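Local coordinates for protein 3-deoxy-D-manno-octulosonate 8-phosphate phosphatase KdsC (Haemophilus influenzae Rd, PDB 1K1E) that hydrolyses 3-deoxy-D-manno-octulosonate 8-phosphate to 3-deoxy-D-manno-octulosonate and inorganic phosphate, a magnesium-dependent step of lipopolysaccharide biosynthesis, at residues Gln101-Gly106 against Cys118-Ala123; Ile8-Thr13 against Gln53-Ser58. All blocks are in the same frame, centred on the assembly; numbering follows the deposited sequence.

Contact 1 of 2, residues Gln101-Gly106 against Cys118-Ala123. With HG (mercury (II) ion), chain N.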
loop_
_atom_site.group_PDB
_atom_site.type_symbol
_atom_site.label_atom_id
_atom_site.label_comp_id
_atom_site.label_asym_id
_atom_site.label_seq_id
_atom_site.Cartn_x
_atom_site.Cartn_y
_atom_site.Cartn_z
ATOM N N GLN A 101 24.888 -24.365 5.045
ATOM C CA GLN A 101 23.678 -24.532 5.861
ATOM C C GLN A 101 22.898 -23.209 6.026
ATOM O O GLN A 101 21.969 -23.124 6.835
ATOM C CB GLN A 101 24.067 -25.033 7.264
ATOM C CG GLN A 101 25.154 -26.151 7.337
ATOM C CD GLN A 101 25.713 -26.458 8.789
ATOM O OE1 GLN A 101 26.015 -25.549 9.602
ATOM N NE2 GLN A 101 25.885 -27.753 9.082
ATOM N N THR A 102 23.299 -22.183 5.295
ATOM C CA THR A 102 22.638 -20.873 5.406
ATOM C C THR A 102 21.864 -20.522 4.149
ATOM O O THR A 102 22.296 -20.867 3.045
ATOM C CB THR A 102 23.689 -19.820 5.577
ATOM O OG1 THR A 102 24.500 -20.144 6.714
ATOM C CG2 THR A 102 23.066 -18.444 5.780
ATOM N N ALA A 103 20.731 -19.837 4.306
ATOM C CA ALA A 103 19.942 -19.409 3.139
ATOM C C ALA A 103 19.790 -17.908 3.266
ATOM O O ALA A 103 19.739 -17.413 4.367
ATOM C CB ALA A 103 18.563 -20.046 3.131
ATOM N N TYR A 104 19.687 -17.201 2.134
ATOM C CA TYR A 104 19.589 -15.745 2.128
ATOM C C TYR A 104 18.381 -15.356 1.292
ATOM O O TYR A 104 18.061 -16.042 0.338
ATOM C CB TYR A 104 20.783 -15.122 1.410
ATOM C CG TYR A 104 20.894 -13.632 1.545
ATOM C CD1 TYR A 104 21.543 -13.026 2.642
ATOM C CD2 TYR A 104 20.287 -12.772 0.599
ATOM C CE1 TYR A 104 21.583 -11.623 2.799
ATOM C CE2 TYR A 104 20.346 -11.432 0.749
ATOM C CZ TYR A 104 20.967 -10.841 1.825
ATOM O OH TYR A 104 20.992 -9.473 1.927
ATOM N N ILE A 105 17.753 -14.241 1.623
ATOM C CA ILE A 105 16.621 -13.797 0.814
ATOM C C ILE A 105 16.832 -12.316 0.549
ATOM O O ILE A 105 17.000 -11.539 1.489
ATOM C CB ILE A 105 15.219 -14.092 1.509
ATOM C CG1 ILE A 105 14.080 -13.492 0.620
ATOM C CG2 ILE A 105 15.223 -13.710 3.031
ATOM C CD1 ILE A 105 12.654 -13.953 1.139
ATOM N N GLY A 106 16.808 -11.914 -0.725
ATOM C CA GLY A 106 17.104 -10.520 -1.029
ATOM C C GLY A 106 16.263 -10.074 -2.191
ATOM O O GLY A 106 15.451 -10.860 -2.724
ATOM N N CYS A 118 26.010 -17.312 0.457
ATOM C CA CYS A 118 25.164 -18.362 1.100
ATOM C C CYS A 118 25.031 -19.630 0.253
ATOM O O CYS A 118 25.230 -19.608 -0.940
ATOM C CB CYS A 118 23.751 -17.854 1.396
ATOM S SG CYS A 118 23.543 -16.916 2.925
ATOM N N GLY A 119 24.657 -20.719 0.900
ATOM C CA GLY A 119 24.487 -21.979 0.212
ATOM C C GLY A 119 23.203 -22.030 -0.599
ATOM O O GLY A 119 23.174 -22.663 -1.629
ATOM N N THR A 120 22.162 -21.346 -0.142
ATOM C CA THR A 120 20.855 -21.334 -0.817
ATOM C C THR A 120 20.405 -19.882 -0.848
ATOM O O THR A 120 20.672 -19.141 0.104
ATOM C CB THR A 120 19.824 -22.139 0.034
ATOM O OG1 THR A 120 20.278 -23.500 0.136
ATOM C CG2 THR A 120 18.441 -22.103 -0.558
ATOM N N SER A 121 19.734 -19.476 -1.917
ATOM C CA SER A 121 19.287 -18.089 -2.012
ATOM C C SER A 121 17.894 -18.023 -2.632
ATOM O O SER A 121 17.561 -18.794 -3.525
ATOM C CB SER A 121 20.266 -17.305 -2.893
ATOM O OG SER A 121 20.444 -17.982 -4.131
ATOM N N PHE A 122 17.138 -17.022 -2.190
ATOM C CA PHE A 122 15.785 -16.751 -2.612
ATOM C C PHE A 122 15.624 -15.305 -3.002
ATOM O O PHE A 122 16.208 -14.425 -2.371
ATOM C CB PHE A 122 14.834 -16.944 -1.442
ATOM C CG PHE A 122 14.735 -18.388 -0.967
ATOM C CD1 PHE A 122 15.689 -18.902 -0.089
ATOM C CD2 PHE A 122 13.686 -19.199 -1.355
ATOM C CE1 PHE A 122 15.602 -20.184 0.387
ATOM C CE2 PHE A 122 13.582 -20.531 -0.858
ATOM C CZ PHE A 122 14.554 -21.016 0.016
ATOM N N ALA A 123 14.812 -15.064 -4.031
ATOM C CA ALA A 123 14.538 -13.677 -4.414
ATOM C C ALA A 123 13.054 -13.499 -4.304
ATOM O O ALA A 123 12.293 -14.428 -4.641
ATOM C CB ALA A 123 15.006 -13.407 -5.890
HETATM HG HG HG N . 24.645 -14.948 2.738
HETATM O O HOH W 1 21.831 -23.766 2.111
#

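Contact 2 of 2, residues Ile8-Thr13 against Gln53-Ser58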
loop_
_atom_site.group_PDB
_atom_site.type_symbol
_atom_site.label_atom_id
_atom_site.label_comp_id
_atom_site.label_asym_id
_atom_site.label_seq_id
_atom_site.Cartn_x
_atom_site.Cartn_y
_atom_site.Cartn_z
ATOM N N ILE A 8 19.121 -26.540 5.982
ATOM C CA ILE A 8 19.244 -25.165 6.446
ATOM C C ILE A 8 19.105 -25.054 7.944
ATOM O O ILE A 8 18.141 -25.576 8.515
ATOM C CB ILE A 8 18.183 -24.239 5.756
ATOM C CG1 ILE A 8 18.484 -24.259 4.229
ATOM C CG2 ILE A 8 18.252 -22.811 6.345
ATOM C CD1 ILE A 8 17.513 -23.497 3.338
ATOM N N LYS A 9 20.078 -24.378 8.552
ATOM C CA LYS A 9 20.126 -24.126 9.975
ATOM C C LYS A 9 20.107 -22.640 10.285
ATOM O O LYS A 9 19.932 -22.264 11.443
ATOM C CB LYS A 9 21.397 -24.737 10.617
ATOM C CG LYS A 9 21.409 -26.261 10.522
ATOM C CD LYS A 9 20.182 -26.905 11.159
ATOM C CE LYS A 9 20.056 -26.582 12.653
ATOM N NZ LYS A 9 18.995 -27.391 13.179
ATOM N N PHE A 10 20.244 -21.805 9.263
ATOM C CA PHE A 10 20.325 -20.360 9.430
ATOM C C PHE A 10 19.738 -19.669 8.210
ATOM O O PHE A 10 20.002 -20.031 7.082
ATOM C CB PHE A 10 21.802 -20.010 9.578
ATOM C CG PHE A 10 22.106 -18.593 10.000
ATOM C CD1 PHE A 10 21.303 -17.880 10.908
ATOM C CD2 PHE A 10 23.291 -17.993 9.515
ATOM C CE1 PHE A 10 21.672 -16.565 11.330
ATOM C CE2 PHE A 10 23.672 -16.699 9.918
ATOM C CZ PHE A 10 22.878 -15.983 10.808
ATOM N N VAL A 11 18.968 -18.647 8.475
ATOM C CA VAL A 11 18.345 -17.845 7.414
ATOM C C VAL A 11 18.750 -16.422 7.692
ATOM O O VAL A 11 18.565 -15.914 8.810
ATOM C CB VAL A 11 16.852 -17.935 7.497
ATOM C CG1 VAL A 11 16.183 -16.861 6.555
ATOM C CG2 VAL A 11 16.438 -19.316 7.114
ATOM N N ILE A 12 19.387 -15.794 6.715
ATOM C CA ILE A 12 19.763 -14.368 6.812
ATOM C C ILE A 12 18.808 -13.624 5.843
ATOM O O ILE A 12 18.685 -14.006 4.633
ATOM C CB ILE A 12 21.205 -14.141 6.294
ATOM C CG1 ILE A 12 22.212 -14.820 7.209
ATOM C CG2 ILE A 12 21.525 -12.626 6.225
ATOM C CD1 ILE A 12 23.568 -14.865 6.534
ATOM N N THR A 13 18.196 -12.557 6.331
ATOM C CA THR A 13 17.291 -11.817 5.497
ATOM C C THR A 13 17.643 -10.329 5.355
ATOM O O THR A 13 17.980 -9.621 6.324
ATOM C CB THR A 13 15.807 -11.946 6.009
ATOM O OG1 THR A 13 14.948 -11.240 5.104
ATOM C CG2 THR A 13 15.614 -11.294 7.324
ATOM N N GLN A 53 18.193 -20.597 13.136
ATOM C CA GLN A 53 18.306 -19.218 13.566
ATOM C C GLN A 53 17.965 -18.241 12.450
ATOM O O GLN A 53 18.052 -18.598 11.257
ATOM C CB GLN A 53 19.716 -18.975 14.032
ATOM C CG GLN A 53 20.102 -19.933 15.176
ATOM C CD GLN A 53 21.602 -19.790 15.501
ATOM O OE1 GLN A 53 22.036 -18.765 16.018
ATOM N NE2 GLN A 53 22.374 -20.791 15.141
ATOM N N VAL A 54 17.628 -17.024 12.831
ATOM C CA VAL A 54 17.345 -16.005 11.823
ATOM C C VAL A 54 18.211 -14.763 12.090
ATOM O O VAL A 54 18.368 -14.340 13.222
ATOM C CB VAL A 54 15.865 -15.634 11.811
ATOM C CG1 VAL A 54 15.633 -14.490 10.838
ATOM C CG2 VAL A 54 15.002 -16.931 11.494
ATOM N N ALA A 55 18.784 -14.191 11.040
ATOM C CA ALA A 55 19.582 -12.965 11.158
ATOM C C ALA A 55 19.062 -11.931 10.142
ATOM O O ALA A 55 18.476 -12.308 9.106
ATOM C CB ALA A 55 21.065 -13.237 10.891
ATOM N N VAL A 56 19.260 -10.654 10.483
ATOM C CA VAL A 56 18.854 -9.537 9.630
ATOM C C VAL A 56 20.128 -8.840 9.165
ATOM O O VAL A 56 21.042 -8.615 9.950
ATOM C CB VAL A 56 17.978 -8.565 10.461
ATOM C CG1 VAL A 56 17.770 -7.215 9.709
ATOM C CG2 VAL A 56 16.668 -9.276 10.821
ATOM N N LEU A 57 20.165 -8.460 7.887
ATOM C CA LEU A 57 21.325 -7.805 7.308
ATOM C C LEU A 57 20.740 -6.591 6.584
ATOM O O LEU A 57 19.870 -6.755 5.762
ATOM C CB LEU A 57 21.969 -8.758 6.309
ATOM C CG LEU A 57 23.484 -8.817 6.129
ATOM C CD1 LEU A 57 23.735 -9.332 4.752
ATOM C CD2 LEU A 57 24.172 -7.463 6.292
ATOM N N SER A 58 21.168 -5.390 6.913
ATOM C CA SER A 58 20.632 -4.226 6.212
ATOM C C SER A 58 21.752 -3.213 6.077
ATOM O O SER A 58 22.587 -3.100 6.980
ATOM C CB SER A 58 19.489 -3.585 7.020
ATOM O OG SER A 58 19.056 -2.409 6.381
HETATM O O HOH W 2 20.761 -23.033 13.969
#

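Contact 1 of 2, residues Gln101-Gly106 against Cys118-Ala123
Cys118 lays its sulfur against the flank of Thr102 and Tyr104, SG lying 3.3 Å from CG2 of Thr102 and 3.6 Å from CB of Tyr104. With SG placed anti to its own carbonyl carbon (chi1 -83°), the sulfur leans toward the 101-106 segment and at the same time reaches the mercury ion, 2.3 Å from SG; Cys88 and Ala114 complete that site. The CD1 corner of the Tyr104 ring comes within 3.7 Å of the mercury ion. Beyond it the tyrosine hydroxyl is hydrogen-bonded to Asp111, with a weak second bond to Lys84.

On the other side of the sheet, Phe122 turns its CE1 edge to CB of Ala103, 4.0 Å away, while the carbonyl oxygen of Tyr104 lies in the plane of the ring at its rim. Ile105 passes at a slant beside the root of the same phenylalanine, its CG1 4.1 Å from CB of Phe122.

Between these two layers the backbones run parallel in register, 18° apart. The Thr102 carbonyl takes the amide of Thr120 in its own plane and, at a poorer angle, a weak bond from Gly119; a water also donates to it. Further along, Tyr104 N returns to Thr120 O, Phe122 N binds Tyr104 O at 2.9 Å nearly along the C=O axis, and Gly106 N closes the row on Phe122 O.

The two strands and helix 112-117 make up a right-handed beta-alpha-beta unit of the Rossmann-like haloacid dehalogenase core. Helix 112-117 packs on the face carrying Tyr104 and Ser121, through Ala114 and Phe115, whereas helix 147-158 covers Ile105 and Phe122 with Met151 and Met154; strand 10-14 flanks 102-106 on its remaining edge.

Contact 2 of 2, residues Ile8-Thr13 against Gln53-Ser58
Phe10 sets the CE1-CZ side of its ring against the methyl of Ala55, whose small side chain forms the hollow that receives it: CZ and CB are 3.3 Å apart. Two residues along, Ile12 approaches the same methyl with CG1. The phenylalanine reaches across because its CG stands anti to the backbone N (chi1 -170°), which brings CD1 to 3.3 Å from the carbonyl oxygen of Gln53, near the ring plane. The CB of Gln53 makes a further bump beside CD1, and its chain then runs out obliquely to the ring, the amide plane 39° from it; NE2 is held by Ala95 O and by a water shared with Lys9 O.

These are two parallel central strands of the Rossmann-like sheet of the haloacid dehalogenase fold, with Ala55 N hydrogen-bonded to Val11 O at 2.8 Å and Leu57 N to Thr13 O at 2.9 Å.

Farther on, the CG2 branch of Ile12 rests on CB of Leu57, 3.9 Å away, the two side chains crossing at a slant. On the reverse face Thr13 and Val56 run alongside each other in the same direction, with their CG2 methyls 4.2 Å apart.

Overall arrangement
Contacts 1 and 2 are neighbouring pairings within one parallel sheet, their centres 9 Å apart, in the order 53-58, 10-14, 102-106, 120-123. Strands 10-14 and 102-106 join them: Ile12 N lies 2.9 Å from Ala103 O, a probable hydrogen bond, and Tyr104 CE1 packs 3.6 Å from Ile12 CG2. Both strands lead to the active site, where Asp14, Asp16 and Asp107 bind the cobalt ion; the side chain of Thr13 is about 9 Å from it. Lys84, which probably binds substrate, touches both Tyr104 of contact 1 and Leu57 of contact 2. The mercury ion on Cys118 also lies about 4 Å from the Ile12 side chain.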